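Local coordinates for protein salicylate 5-hydroxylase, large oxygenase component (Ralstonia sp., PDB 7C8Z) that hydroxylates salicylate at carbon 5 to give gentisate, as the iron- and [2Fe-2S]-containing oxygenase component of a multicomponent, NADH-dependent system, at residues L173-K177 against S188-V193; R223-G229 against G350-W356; H273-T279 against P319-T325. All coordinates share one frame; numbering follows the deposited sequence.

Along the chain the contacts begin in the order 1, 2, 3, but contact 3 falls within the 120 residues separating the two segments of contact 2. Contact 1 belongs to the seven-stranded antiparallel sheet that includes strands 175-181 and 184-188. Contacts 2 and 3 share the other seven-stranded antiparallel sheet, in the catalytic domain: 217-227 with 352-361 at one end, 274-278 with 321-326 toward the other. Their centres lie about 22 Å apart, and a side chain of each comes within about 8 Å of the mononuclear iron. Contact 1, its centre about 29 Å from that of contact 3, closes a hairpin whose second segment runs on toward helix 196-211, which packs against contact 3.

Contact 1: L173-K177 against S188-V193; sequences LTKLK and SFDHDV
Lys177 and Ser188 form an antiparallel hydrogen-bonded pair, Lys177 N to Ser188 O and Ser188 N to Lys177 O both 2.9 Å, at the open end of the beta hairpin made by strands 175-181 and 184-188. This hairpin belongs to an antiparallel sheet of the Rieske part of the chain. Past Ser188, side chains take over. Leu176 sets its methyl CD2 over the centre of the Phe189 ring, a CH-pi contact 3.5 Å from the centroid, while CD1 reaches CE1 near the rim; a branched aliphatic tip suits a flat aromatic face. Thr174 CG2 comes to the edge of the same ring, and Arg91 makes a cation-pi contact with it. Lys177 CB meets His191 ND1 at 3.5 Å; with CG anti to the backbone N (chi1 -173°) and the chain bent at its later torsions, CE lies 3.3 Å from His191 O. An Asx turn, Asp190 OD1 accepting from Asp192 N, spans His191. Histidine suits this place because its ring can reach back as a donor: His191 NE2 gives a nearly straight bond of 2.9 Å to Lys175 O, which lies in the imidazole plane, although NE2 itself sits 46° above the carbonyl plane.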
ATOM      1  N   LEU A 173      27.235  13.313  16.852  1.00 47.21           N
ATOM      2  CA  LEU A 173      26.748  12.580  15.692  1.00 53.82           C
ATOM      3  C   LEU A 173      27.885  11.779  15.070  1.00 49.93           C
ATOM      4  O   LEU A 173      29.031  12.231  15.026  1.00 47.38           O
ATOM      5  CB  LEU A 173      26.154  13.544  14.663  1.00 54.56           C
ATOM      6  CG  LEU A 173      25.072  14.492  15.187  1.00 46.09           C
ATOM      7  CD1 LEU A 173      24.684  15.534  14.144  1.00 33.30           C
ATOM      8  CD2 LEU A 173      23.855  13.705  15.640  1.00 50.55           C
ATOM      9  N   THR A 174      27.568  10.568  14.616  1.00 46.60           N
ATOM     10  CA  THR A 174      28.545   9.752  13.908  1.00 45.98           C
ATOM     11  C   THR A 174      29.063  10.499  12.684  1.00 48.41           C
ATOM     12  O   THR A 174      28.296  10.814  11.767  1.00 40.72           O
ATOM     13  CB  THR A 174      27.924   8.412  13.505  1.00 41.39           C
ATOM     14  OG1 THR A 174      27.674   7.634  14.680  1.00 51.21           O
ATOM     15  CG2 THR A 174      28.861   7.633  12.594  1.00 35.27           C
ATOM     16  N   LYS A 175      30.356  10.813  12.686  1.00 36.17           N
ATOM     17  CA  LYS A 175      30.961  11.558  11.594  1.00 37.38           C
ATOM     18  C   LYS A 175      31.512  10.604  10.545  1.00 43.62           C
ATOM     19  O   LYS A 175      32.060   9.548  10.873  1.00 44.41           O
ATOM     20  CB  LYS A 175      32.094  12.452  12.099  1.00 37.30           C
ATOM     21  CG  LYS A 175      31.753  13.312  13.293  1.00 43.99           C
ATOM     22  CD  LYS A 175      32.996  14.017  13.786  1.00 49.39           C
ATOM     23  CE  LYS A 175      32.765  14.708  15.107  1.00 58.71           C
ATOM     24  NZ  LYS A 175      33.941  15.548  15.475  1.00 65.23           N
ATOM     25  N   LEU A 176      31.398  11.009   9.284  1.00 44.74           N
ATOM     26  CA  LEU A 176      31.891  10.242   8.153  1.00 43.90           C
ATOM     27  C   LEU A 176      33.047  10.996   7.512  1.00 44.66           C
ATOM     28  O   LEU A 176      33.109  12.227   7.564  1.00 57.38           O
ATOM     29  CB  LEU A 176      30.789  10.006   7.116  1.00 40.92           C
ATOM     30  CG  LEU A 176      29.732   8.957   7.454  1.00 53.12           C
ATOM     31  CD1 LEU A 176      28.694   9.526   8.415  1.00 39.84           C
ATOM     32  CD2 LEU A 176      29.065   8.441   6.179  1.00 40.46           C
ATOM     33  N   LYS A 177      33.970  10.253   6.913  1.00 45.62           N
ATOM     34  CA  LYS A 177      35.042  10.889   6.165  1.00 40.86           C
ATOM     35  C   LYS A 177      34.514  11.321   4.807  1.00 52.23           C
ATOM     36  O   LYS A 177      33.659  10.653   4.220  1.00 61.61           O
ATOM     37  CB  LYS A 177      36.237   9.948   6.009  1.00 44.57           C
ATOM     38  CG  LYS A 177      37.453  10.612   5.370  1.00 65.10           C
ATOM     39  CD  LYS A 177      38.760  10.198   6.033  1.00 65.89           C
ATOM     40  CE  LYS A 177      39.281   8.890   5.470  1.00 59.84           C
ATOM     41  NZ  LYS A 177      40.406   9.109   4.526  1.00 63.06           N
ATOM     42  N   SER A 188      32.227   8.246   3.451  1.00 35.53           N
ATOM     43  CA  SER A 188      32.413   6.874   3.894  1.00 38.96           C
ATOM     44  C   SER A 188      32.337   6.806   5.409  1.00 48.49           C
ATOM     45  O   SER A 188      32.921   7.642   6.106  1.00 50.47           O
ATOM     46  CB  SER A 188      33.761   6.327   3.407  1.00 46.35           C
ATOM     47  OG  SER A 188      34.035   5.050   3.955  1.00 45.76           O
ATOM     48  N   PHE A 189      31.615   5.798   5.907  1.00 45.30           N
ATOM     49  CA  PHE A 189      31.628   5.530   7.340  1.00 52.19           C
ATOM     50  C   PHE A 189      32.991   5.012   7.769  1.00 60.58           C
ATOM     51  O   PHE A 189      33.512   5.401   8.821  1.00 77.08           O
ATOM     52  CB  PHE A 189      30.544   4.514   7.707  1.00 37.42           C
ATOM     53  CG  PHE A 189      29.150   5.071   7.690  1.00 39.15           C
ATOM     54  CD1 PHE A 189      28.677   5.818   8.754  1.00 41.17           C
ATOM     55  CD2 PHE A 189      28.304   4.824   6.620  1.00 37.40           C
ATOM     56  CE1 PHE A 189      27.396   6.320   8.751  1.00 37.60           C
ATOM     57  CE2 PHE A 189      27.019   5.327   6.605  1.00 48.90           C
ATOM     58  CZ  PHE A 189      26.564   6.079   7.674  1.00 55.17           C
ATOM     59  N   ASP A 190      33.578   4.139   6.959  1.00 55.24           N
ATOM     60  CA  ASP A 190      34.909   3.619   7.224  1.00 57.19           C
ATOM     61  C   ASP A 190      35.929   4.740   7.095  1.00 71.63           C
ATOM     62  O   ASP A 190      36.097   5.315   6.013  1.00 74.40           O
ATOM     63  CB  ASP A 190      35.224   2.490   6.246  1.00 60.75           C
ATOM     64  CG  ASP A 190      36.446   1.697   6.642  1.00 60.29           C
ATOM     65  OD1 ASP A 190      37.088   2.043   7.656  1.00 63.35           O
ATOM     66  OD2 ASP A 190      36.766   0.725   5.929  1.00 68.06           O
ATOM     67  N   HIS A 191      36.606   5.054   8.195  1.00 60.45           N
ATOM     68  CA  HIS A 191      37.624   6.093   8.187  1.00 56.58           C
ATOM     69  C   HIS A 191      38.996   5.559   7.809  1.00 57.55           C
ATOM     70  O   HIS A 191      39.896   6.355   7.521  1.00 67.22           O
ATOM     71  CB  HIS A 191      37.672   6.791   9.542  1.00 61.02           C
ATOM     72  CG  HIS A 191      36.588   7.805   9.718  1.00 63.36           C
ATOM     73  ND1 HIS A 191      36.731   9.122   9.337  1.00 67.03           N
ATOM     74  CD2 HIS A 191      35.330   7.689  10.205  1.00 55.78           C
ATOM     75  CE1 HIS A 191      35.615   9.777   9.601  1.00 64.61           C
ATOM     76  NE2 HIS A 191      34.748   8.930  10.125  1.00 58.83           N
ATOM     77  N   ASP A 192      39.178   4.237   7.821  1.00 54.69           N
ATOM     78  CA  ASP A 192      40.387   3.604   7.309  1.00 67.46           C
ATOM     79  C   ASP A 192      40.225   3.173   5.858  1.00 71.59           C
ATOM     80  O   ASP A 192      40.818   2.176   5.431  1.00 82.30           O
ATOM     81  CB  ASP A 192      40.771   2.413   8.187  1.00 65.06           C
ATOM     82  CG  ASP A 192      40.780   2.758   9.665  1.00 79.64           C
ATOM     83  OD1 ASP A 192      41.432   3.758  10.041  1.00 77.22           O
ATOM     84  OD2 ASP A 192      40.134   2.033  10.453  1.00 79.29           O
ATOM     85  N   VAL A 193      39.425   3.906   5.096  1.00 62.59           N
ATOM     86  CA  VAL A 193      39.218   3.621   3.685  1.00 61.19           C
ATOM     87  C   VAL A 193      40.371   4.212   2.891  1.00 61.59           C
ATOM     88  O   VAL A 193      40.913   5.268   3.243  1.00 75.89           O
ATOM     89  CB  VAL A 193      37.861   4.182   3.217  1.00 60.67           C
ATOM     90  CG1 VAL A 193      37.816   5.695   3.391  1.00 67.20           C
ATOM     91  CG2 VAL A 193      37.575   3.796   1.772  1.00 45.03           C
TER

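Contact 2: R223-G229 against G350-W356; sequences RRQRIPG and GSFDFVW
Arg223 and Trp356, Gln225 and Phe354, and Ile227 and Phe352 are the hydrogen-bonded pairs of an antiparallel ladder between strands 217-227 and 352-361, in the sheet of the catalytic domain. Gln225 can be followed outward from this ladder. Its CB starts on the face shared with Phe354 and Trp356, and chi1 of 52° places CG between the backbone N and carbonyl carbon, 3.7 Å from Phe354 CB. From CG the chain is extended. CD passes 3.7 Å from Trp356 NE1, and OE1 ends 2.8 Å from that nitrogen, accepting its N-H on a lone pair in the amide plane. The indole and amide planes differ by only 26°, and OE1 also lies at the edge of the Phe354 ring. A glutamine suits this buried place, since it is long enough to offer the indole an acceptor without bringing a charge. Further along, Ile227 packs CB over the rim of the Phe352 face and CD1 against CZ, at 3.6 Å, while Ile393 of helix 387-402 touches both residues. On the face of Arg226 and Asp353, the guanidinium meets the carboxylate side-on: NE binds OD1 at 2.6 Å and NH2 binds OD2 at 2.9 Å, with the two planes 24° apart. Arg226 NH1 also pairs with an acidic side chain of another protein's chain. The paired bonds fix the guanidinium's rotation, and the flanking carboxylates probably stabilise its positive charge where the subunits meet.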
ATOM      1  N   ARG A 223      15.358  14.139 -10.821  1.00 32.18           N
ATOM      2  CA  ARG A 223      14.329  13.170 -11.152  1.00 18.44           C
ATOM      3  C   ARG A 223      14.497  11.968 -10.234  1.00 30.64           C
ATOM      4  O   ARG A 223      15.606  11.660  -9.799  1.00 42.38           O
ATOM      5  CB  ARG A 223      14.414  12.751 -12.616  1.00 18.90           C
ATOM      6  CG  ARG A 223      14.134  13.887 -13.589  1.00 31.99           C
ATOM      7  CD  ARG A 223      14.806  13.646 -14.923  1.00 25.22           C
ATOM      8  NE  ARG A 223      14.299  14.525 -15.968  1.00 22.18           N
ATOM      9  CZ  ARG A 223      14.608  14.395 -17.256  1.00 27.27           C
ATOM     10  NH1 ARG A 223      15.419  13.422 -17.647  1.00 30.09           N
ATOM     11  NH2 ARG A 223      14.104  15.231 -18.153  1.00 37.90           N
ATOM     12  N   ARG A 224      13.395  11.303  -9.908  1.00 18.22           N
ATOM     13  CA  ARG A 224      13.456  10.232  -8.922  1.00 32.70           C
ATOM     14  C   ARG A 224      12.564   9.080  -9.349  1.00 26.71           C
ATOM     15  O   ARG A 224      11.447   9.293  -9.830  1.00 23.31           O
ATOM     16  CB  ARG A 224      13.033  10.719  -7.525  1.00 37.03           C
ATOM     17  CG  ARG A 224      13.679  12.027  -7.075  1.00 40.40           C
ATOM     18  CD  ARG A 224      13.150  12.488  -5.724  1.00 31.19           C
ATOM     19  NE  ARG A 224      14.179  12.353  -4.703  1.00 33.95           N
ATOM     20  CZ  ARG A 224      14.989  13.337  -4.334  1.00 31.85           C
ATOM     21  NH1 ARG A 224      14.881  14.533  -4.897  1.00 31.98           N
ATOM     22  NH2 ARG A 224      15.911  13.124  -3.409  1.00 33.35           N
ATOM     23  N   GLN A 225      13.053   7.858  -9.151  1.00 37.53           N
ATOM     24  CA  GLN A 225      12.244   6.693  -9.479  1.00 33.92           C
ATOM     25  C   GLN A 225      12.527   5.558  -8.508  1.00 29.99           C
ATOM     26  O   GLN A 225      13.674   5.319  -8.131  1.00 42.61           O
ATOM     27  CB  GLN A 225      12.504   6.233 -10.915  1.00 25.78           C
ATOM     28  CG  GLN A 225      13.965   6.017 -11.243  1.00 36.20           C
ATOM     29  CD  GLN A 225      14.164   5.552 -12.673  1.00 41.34           C
ATOM     30  OE1 GLN A 225      15.122   5.948 -13.343  1.00 33.88           O
ATOM     31  NE2 GLN A 225      13.252   4.711 -13.153  1.00 34.03           N
ATOM     32  N   ARG A 226      11.478   4.850  -8.125  1.00 29.38           N
ATOM     33  CA  ARG A 226      11.594   3.658  -7.294  1.00 27.93           C
ATOM     34  C   ARG A 226      11.489   2.454  -8.221  1.00 45.91           C
ATOM     35  O   ARG A 226      10.442   2.235  -8.843  1.00 35.58           O
ATOM     36  CB  ARG A 226      10.503   3.637  -6.224  1.00 23.67           C
ATOM     37  CG  ARG A 226      10.462   2.379  -5.377  1.00 30.16           C
ATOM     38  CD  ARG A 226       9.887   2.690  -4.006  1.00 41.44           C
ATOM     39  NE  ARG A 226      10.653   3.742  -3.345  1.00 47.62           N
ATOM     40  CZ  ARG A 226      10.130   4.632  -2.512  1.00 37.48           C
ATOM     41  NH1 ARG A 226       8.836   4.602  -2.240  1.00 36.40           N
ATOM     42  NH2 ARG A 226      10.900   5.556  -1.958  1.00 44.18           N
ATOM     43  N   ILE A 227      12.571   1.692  -8.335  1.00 46.01           N
ATOM     44  CA  ILE A 227      12.641   0.542  -9.230  1.00 36.50           C
ATOM     45  C   ILE A 227      12.617  -0.716  -8.370  1.00 28.74           C
ATOM     46  O   ILE A 227      13.541  -0.932  -7.574  1.00 37.76           O
ATOM     47  CB  ILE A 227      13.898   0.586 -10.115  1.00 32.96           C
ATOM     48  CG1 ILE A 227      13.999   1.937 -10.824  1.00 31.83           C
ATOM     49  CG2 ILE A 227      13.867  -0.539 -11.139  1.00 29.58           C
ATOM     50  CD1 ILE A 227      15.199   2.066 -11.720  1.00 29.29           C
ATOM     51  N   PRO A 228      11.604  -1.565  -8.499  1.00 27.24           N
ATOM     52  CA  PRO A 228      11.474  -2.764  -7.650  1.00 35.12           C
ATOM     53  C   PRO A 228      12.336  -3.931  -8.125  1.00 49.68           C
ATOM     54  O   PRO A 228      11.836  -4.991  -8.522  1.00 49.47           O
ATOM     55  CB  PRO A 228       9.971  -3.073  -7.739  1.00 30.12           C
ATOM     56  CG  PRO A 228       9.345  -1.929  -8.491  1.00 18.86           C
ATOM     57  CD  PRO A 228      10.408  -1.336  -9.319  1.00 19.22           C
ATOM     58  N   GLY A 229      13.661  -3.729  -8.098  1.00 46.41           N
ATOM     59  CA  GLY A 229      14.602  -4.792  -8.381  1.00 37.64           C
ATOM     60  C   GLY A 229      15.827  -4.664  -7.497  1.00 46.28           C
ATOM     61  O   GLY A 229      16.061  -3.620  -6.880  1.00 39.09           O
ATOM     62  N   GLY A 350      14.873  -6.358  -2.802  1.00 39.31           N
ATOM     63  CA  GLY A 350      14.051  -6.350  -3.994  1.00 43.77           C
ATOM     64  C   GLY A 350      13.619  -4.993  -4.513  1.00 34.76           C
ATOM     65  O   GLY A 350      12.677  -4.920  -5.305  1.00 34.11           O
ATOM     66  N   SER A 351      14.284  -3.918  -4.090  1.00 27.11           N
ATOM     67  CA  SER A 351      13.918  -2.584  -4.552  1.00 42.91           C
ATOM     68  C   SER A 351      15.072  -1.622  -4.320  1.00 38.06           C
ATOM     69  O   SER A 351      15.918  -1.834  -3.447  1.00 45.84           O
ATOM     70  CB  SER A 351      12.660  -2.066  -3.848  1.00 52.42           C
ATOM     71  OG  SER A 351      12.451  -0.697  -4.146  1.00 60.60           O
ATOM     72  N   PHE A 352      15.089  -0.551  -5.110  1.00 27.91           N
ATOM     73  CA  PHE A 352      16.042   0.522  -4.877  1.00 30.01           C
ATOM     74  C   PHE A 352      15.488   1.814  -5.453  1.00 32.79           C
ATOM     75  O   PHE A 352      14.793   1.809  -6.474  1.00 33.38           O
ATOM     76  CB  PHE A 352      17.426   0.214  -5.474  1.00 30.99           C
ATOM     77  CG  PHE A 352      17.479   0.253  -6.982  1.00 33.71           C
ATOM     78  CD1 PHE A 352      17.203  -0.884  -7.732  1.00 38.11           C
ATOM     79  CD2 PHE A 352      17.836   1.419  -7.651  1.00 25.11           C
ATOM     80  CE1 PHE A 352      17.265  -0.856  -9.118  1.00 28.80           C
ATOM     81  CE2 PHE A 352      17.899   1.456  -9.034  1.00 24.74           C
ATOM     82  CZ  PHE A 352      17.613   0.316  -9.769  1.00 25.01           C
ATOM     83  N   ASP A 353      15.801   2.918  -4.782  1.00 34.76           N
ATOM     84  CA  ASP A 353      15.507   4.247  -5.289  1.00 28.51           C
ATOM     85  C   ASP A 353      16.664   4.735  -6.154  1.00 33.12           C
ATOM     86  O   ASP A 353      17.827   4.374  -5.941  1.00 34.39           O
ATOM     87  CB  ASP A 353      15.259   5.226  -4.140  1.00 31.25           C
ATOM     88  CG  ASP A 353      13.946   4.959  -3.406  1.00 46.85           C
ATOM     89  OD1 ASP A 353      13.099   4.193  -3.919  1.00 38.47           O
ATOM     90  OD2 ASP A 353      13.760   5.527  -2.309  1.00 51.92           O
ATOM     91  N   PHE A 354      16.332   5.567  -7.132  1.00 23.39           N
ATOM     92  CA  PHE A 354      17.273   5.991  -8.160  1.00 26.63           C
ATOM     93  C   PHE A 354      17.052   7.478  -8.373  1.00 37.90           C
ATOM     94  O   PHE A 354      15.979   7.889  -8.836  1.00 29.94           O
ATOM     95  CB  PHE A 354      17.065   5.211  -9.455  1.00 26.24           C
ATOM     96  CG  PHE A 354      18.297   5.097 -10.311  1.00 32.32           C
ATOM     97  CD1 PHE A 354      19.518   4.743  -9.757  1.00 27.24           C
ATOM     98  CD2 PHE A 354      18.223   5.321 -11.676  1.00 24.10           C
ATOM     99  CE1 PHE A 354      20.649   4.628 -10.549  1.00 27.75           C
ATOM    100  CE2 PHE A 354      19.345   5.208 -12.471  1.00 40.53           C
ATOM    101  CZ  PHE A 354      20.561   4.855 -11.908  1.00 33.70           C
ATOM    102  N   VAL A 355      18.052   8.277  -8.020  1.00 37.51           N
ATOM    103  CA  VAL A 355      17.942   9.729  -8.043  1.00 26.35           C
ATOM    104  C   VAL A 355      18.875  10.277  -9.112  1.00 29.68           C
ATOM    105  O   VAL A 355      20.098  10.139  -9.009  1.00 35.39           O
ATOM    106  CB  VAL A 355      18.264  10.337  -6.673  1.00 25.25           C
ATOM    107  CG1 VAL A 355      18.131  11.853  -6.729  1.00 23.83           C
ATOM    108  CG2 VAL A 355      17.347   9.739  -5.619  1.00 28.37           C
ATOM    109  N   TRP A 356      18.297  10.900 -10.131  1.00 34.20           N
ATOM    110  CA  TRP A 356      19.052  11.554 -11.188  1.00 26.39           C
ATOM    111  C   TRP A 356      19.228  13.017 -10.808  1.00 31.27           C
ATOM    112  O   TRP A 356      18.240  13.735 -10.621  1.00 31.87           O
ATOM    113  CB  TRP A 356      18.328  11.457 -12.531  1.00 33.95           C
ATOM    114  CG  TRP A 356      17.872  10.083 -12.955  1.00 41.56           C
ATOM    115  CD1 TRP A 356      17.044   9.236 -12.273  1.00 32.51           C
ATOM    116  CD2 TRP A 356      18.190   9.424 -14.187  1.00 38.44           C
ATOM    117  NE1 TRP A 356      16.841   8.085 -12.996  1.00 28.66           N
ATOM    118  CE2 TRP A 356      17.535   8.175 -14.175  1.00 30.61           C
ATOM    119  CE3 TRP A 356      18.972   9.765 -15.295  1.00 33.01           C
ATOM    120  CZ2 TRP A 356      17.644   7.265 -15.225  1.00 26.95           C
ATOM    121  CZ3 TRP A 356      19.074   8.861 -16.339  1.00 32.82           C
ATOM    122  CH2 TRP A 356      18.415   7.627 -16.295  1.00 32.59           C
TER

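Contact 3: H273-T279 against P319-T325; sequences HAAMIST and PTAVMTT
A classic beta bulge marks one end of this antiparallel ladder between strands 274-278 and 321-326 of the catalytic-domain sheet: Thr320 and Ala321 both face Ser278. Ser278 O accepts from Thr320 N at 2.9 Å and from Ala321 N at 3.0 Å, two backbone donors on one oxygen, and Ser278 N returns a bond to Ala321 O. Thr320 OG1 lies equally near Ser278 O, brought there by a chi1 of 40° that tucks the hydroxyl between its own backbone N and carbonyl carbon; a threonine thus adds a polar group where the ladder becomes irregular. From here the register is regular. Met276 pairs with Met323, each backbone N reaching the other's O at 2.9 Å, and Ala274 pairs with Thr325 in the same way. Ala275 and Thr324 form a non-hydrogen-bonded pair, CA atoms 4.3 Å apart, where the alanine methyl comes near Thr324 OG1. On the face of Ile277, methyl CG2 meets Pro319 CB at 3.4 Å and Val322 CG2 at 4.1 Å, these side chains running side by side. Branched and ring carbons suit this apolar patch, which helix 196-211 touches through Tyr207 and Arg210. The other face carries Met276 and Met323; Met276 approaches Pro241, and the Met323 side chain lies about 8 Å from the bound iron. Thr325 OG1 makes a weak bond to Ala274 O, and its stronger partner is Lys239 NZ. Strand 263-267 bonds along the outer edge of 274-278, as Ala275 does with Lys266, and strand 330-335 flanks 321-326, through Val322 with Gln334.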
ATOM      1  N   HIS A 273      34.759  -0.901 -10.296  1.00 33.56           N
ATOM      2  CA  HIS A 273      34.366   0.286 -11.038  1.00 48.13           C
ATOM      3  C   HIS A 273      34.607   0.060 -12.521  1.00 44.74           C
ATOM      4  O   HIS A 273      35.475  -0.723 -12.912  1.00 43.62           O
ATOM      5  CB  HIS A 273      35.142   1.516 -10.561  1.00 44.29           C
ATOM      6  CG  HIS A 273      35.319   1.589  -9.077  1.00 57.69           C
ATOM      7  ND1 HIS A 273      34.374   1.125  -8.187  1.00 55.02           N
ATOM      8  CD2 HIS A 273      36.335   2.077  -8.327  1.00 64.71           C
ATOM      9  CE1 HIS A 273      34.801   1.325  -6.953  1.00 63.94           C
ATOM     10  NE2 HIS A 273      35.988   1.900  -7.010  1.00 63.13           N
ATOM     11  N   ALA A 274      33.845   0.767 -13.354  1.00 47.10           N
ATOM     12  CA  ALA A 274      33.989   0.546 -14.788  1.00 49.50           C
ATOM     13  C   ALA A 274      33.674   1.821 -15.553  1.00 47.10           C
ATOM     14  O   ALA A 274      33.031   2.739 -15.041  1.00 51.42           O
ATOM     15  CB  ALA A 274      33.094  -0.599 -15.278  1.00 33.99           C
ATOM     16  N   ALA A 275      34.159   1.869 -16.790  1.00 42.12           N
ATOM     17  CA  ALA A 275      33.885   2.978 -17.693  1.00 55.18           C
ATOM     18  C   ALA A 275      33.637   2.411 -19.080  1.00 53.99           C
ATOM     19  O   ALA A 275      34.478   1.680 -19.610  1.00 65.83           O
ATOM     20  CB  ALA A 275      35.048   3.979 -17.720  1.00 54.04           C
ATOM     21  N   MET A 276      32.487   2.739 -19.659  1.00 49.99           N
ATOM     22  CA  MET A 276      32.151   2.363 -21.027  1.00 48.89           C
ATOM     23  C   MET A 276      32.289   3.612 -21.884  1.00 47.58           C
ATOM     24  O   MET A 276      31.571   4.594 -21.668  1.00 37.58           O
ATOM     25  CB  MET A 276      30.742   1.772 -21.110  1.00 47.85           C
ATOM     26  CG  MET A 276      30.585   0.485 -20.300  1.00 62.69           C
ATOM     27  SD  MET A 276      28.983  -0.356 -20.377  1.00 64.19           S
ATOM     28  CE  MET A 276      27.948   0.891 -21.145  1.00 62.31           C
ATOM     29  N   ILE A 277      33.211   3.569 -22.847  1.00 55.72           N
ATOM     30  CA  ILE A 277      33.622   4.715 -23.647  1.00 56.78           C
ATOM     31  C   ILE A 277      33.279   4.417 -25.093  1.00 51.82           C
ATOM     32  O   ILE A 277      33.554   3.314 -25.576  1.00 55.69           O
ATOM     33  CB  ILE A 277      35.139   4.964 -23.512  1.00 58.10           C
ATOM     34  CG1 ILE A 277      35.559   5.076 -22.044  1.00 50.75           C
ATOM     35  CG2 ILE A 277      35.574   6.166 -24.324  1.00 51.16           C
ATOM     36  CD1 ILE A 277      36.295   3.854 -21.541  1.00 41.84           C
ATOM     37  N   SER A 278      32.689   5.385 -25.789  1.00 53.73           N
ATOM     38  CA  SER A 278      32.376   5.141 -27.189  1.00 61.48           C
ATOM     39  C   SER A 278      32.442   6.433 -27.986  1.00 64.36           C
ATOM     40  O   SER A 278      32.157   7.524 -27.474  1.00 65.91           O
ATOM     41  CB  SER A 278      30.994   4.492 -27.380  1.00 66.52           C
ATOM     42  OG  SER A 278      30.912   3.893 -28.668  1.00 78.01           O
ATOM     43  N   THR A 279      32.802   6.275 -29.259  1.00 81.17           N
ATOM     44  CA  THR A 279      32.844   7.355 -30.239  1.00 76.86           C
ATOM     45  C   THR A 279      31.834   7.121 -31.363  1.00 75.77           C
ATOM     46  O   THR A 279      30.628   7.305 -31.181  1.00 64.71           O
ATOM     47  CB  THR A 279      34.235   7.497 -30.871  1.00 60.09           C
ATOM     48  OG1 THR A 279      35.196   7.803 -29.852  1.00 69.14           O
ATOM     49  CG2 THR A 279      34.221   8.611 -31.905  1.00 55.06           C
ATOM     50  N   PRO A 319      36.176  10.860 -27.056  1.00 56.04           N
ATOM     51  CA  PRO A 319      35.013  10.004 -26.791  1.00 64.69           C
ATOM     52  C   PRO A 319      33.748  10.843 -26.783  1.00 66.77           C
ATOM     53  O   PRO A 319      33.712  11.939 -26.220  1.00 73.20           O
ATOM     54  CB  PRO A 319      35.307   9.408 -25.408  1.00 57.17           C
ATOM     55  CG  PRO A 319      36.299  10.333 -24.795  1.00 60.06           C
ATOM     56  CD  PRO A 319      37.123  10.862 -25.928  1.00 54.49           C
ATOM     57  N   THR A 320      32.700  10.324 -27.414  1.00 59.72           N
ATOM     58  CA  THR A 320      31.423  11.026 -27.422  1.00 65.54           C
ATOM     59  C   THR A 320      30.515  10.631 -26.264  1.00 65.82           C
ATOM     60  O   THR A 320      29.646  11.425 -25.879  1.00 60.34           O
ATOM     61  CB  THR A 320      30.697  10.816 -28.750  1.00 68.17           C
ATOM     62  OG1 THR A 320      30.858   9.459 -29.170  1.00 80.62           O
ATOM     63  CG2 THR A 320      31.282  11.739 -29.809  1.00 65.19           C
ATOM     64  N   ALA A 321      30.676   9.430 -25.706  1.00 57.21           N
ATOM     65  CA  ALA A 321      29.847   9.016 -24.582  1.00 53.78           C
ATOM     66  C   ALA A 321      30.683   8.209 -23.603  1.00 42.78           C
ATOM     67  O   ALA A 321      31.471   7.351 -24.013  1.00 45.35           O
ATOM     68  CB  ALA A 321      28.638   8.188 -25.045  1.00 49.85           C
ATOM     69  N   VAL A 322      30.511   8.484 -22.307  1.00 34.86           N
ATOM     70  CA  VAL A 322      31.175   7.710 -21.261  1.00 41.37           C
ATOM     71  C   VAL A 322      30.192   7.467 -20.119  1.00 42.47           C
ATOM     72  O   VAL A 322      29.668   8.417 -19.522  1.00 50.38           O
ATOM     73  CB  VAL A 322      32.448   8.399 -20.728  1.00 51.50           C
ATOM     74  CG1 VAL A 322      33.064   7.580 -19.601  1.00 48.67           C
ATOM     75  CG2 VAL A 322      33.465   8.599 -21.836  1.00 45.10           C
ATOM     76  N   MET A 323      29.954   6.196 -19.814  1.00 39.83           N
ATOM     77  CA  MET A 323      29.135   5.774 -18.680  1.00 43.14           C
ATOM     78  C   MET A 323      30.069   5.180 -17.635  1.00 42.64           C
ATOM     79  O   MET A 323      30.684   4.136 -17.876  1.00 45.25           O
ATOM     80  CB  MET A 323      28.078   4.764 -19.118  1.00 49.33           C
ATOM     81  CG  MET A 323      27.055   5.337 -20.077  1.00 57.06           C
ATOM     82  SD  MET A 323      26.209   6.770 -19.384  1.00 54.67           S
ATOM     83  CE  MET A 323      25.306   5.993 -18.047  1.00 54.27           C
ATOM     84  N   THR A 324      30.191   5.837 -16.483  1.00 48.76           N
ATOM     85  CA  THR A 324      31.151   5.438 -15.460  1.00 46.83           C
ATOM     86  C   THR A 324      30.412   4.951 -14.221  1.00 45.33           C
ATOM     87  O   THR A 324      29.672   5.713 -13.594  1.00 38.47           O
ATOM     88  CB  THR A 324      32.082   6.598 -15.108  1.00 43.85           C
ATOM     89  OG1 THR A 324      32.813   6.982 -16.275  1.00 60.14           O
ATOM     90  CG2 THR A 324      33.060   6.195 -14.006  1.00 39.98           C
ATOM     91  N   THR A 325      30.594   3.680 -13.884  1.00 34.15           N
ATOM     92  CA  THR A 325      30.015   3.103 -12.679  1.00 38.37           C
ATOM     93  C   THR A 325      31.043   3.143 -11.554  1.00 48.38           C
ATOM     94  O   THR A 325      32.114   2.529 -11.668  1.00 63.65           O
ATOM     95  CB  THR A 325      29.548   1.669 -12.926  1.00 46.44           C
ATOM     96  OG1 THR A 325      30.536   0.958 -13.686  1.00 40.46           O
ATOM     97  CG2 THR A 325      28.229   1.667 -13.677  1.00 28.92           C
TER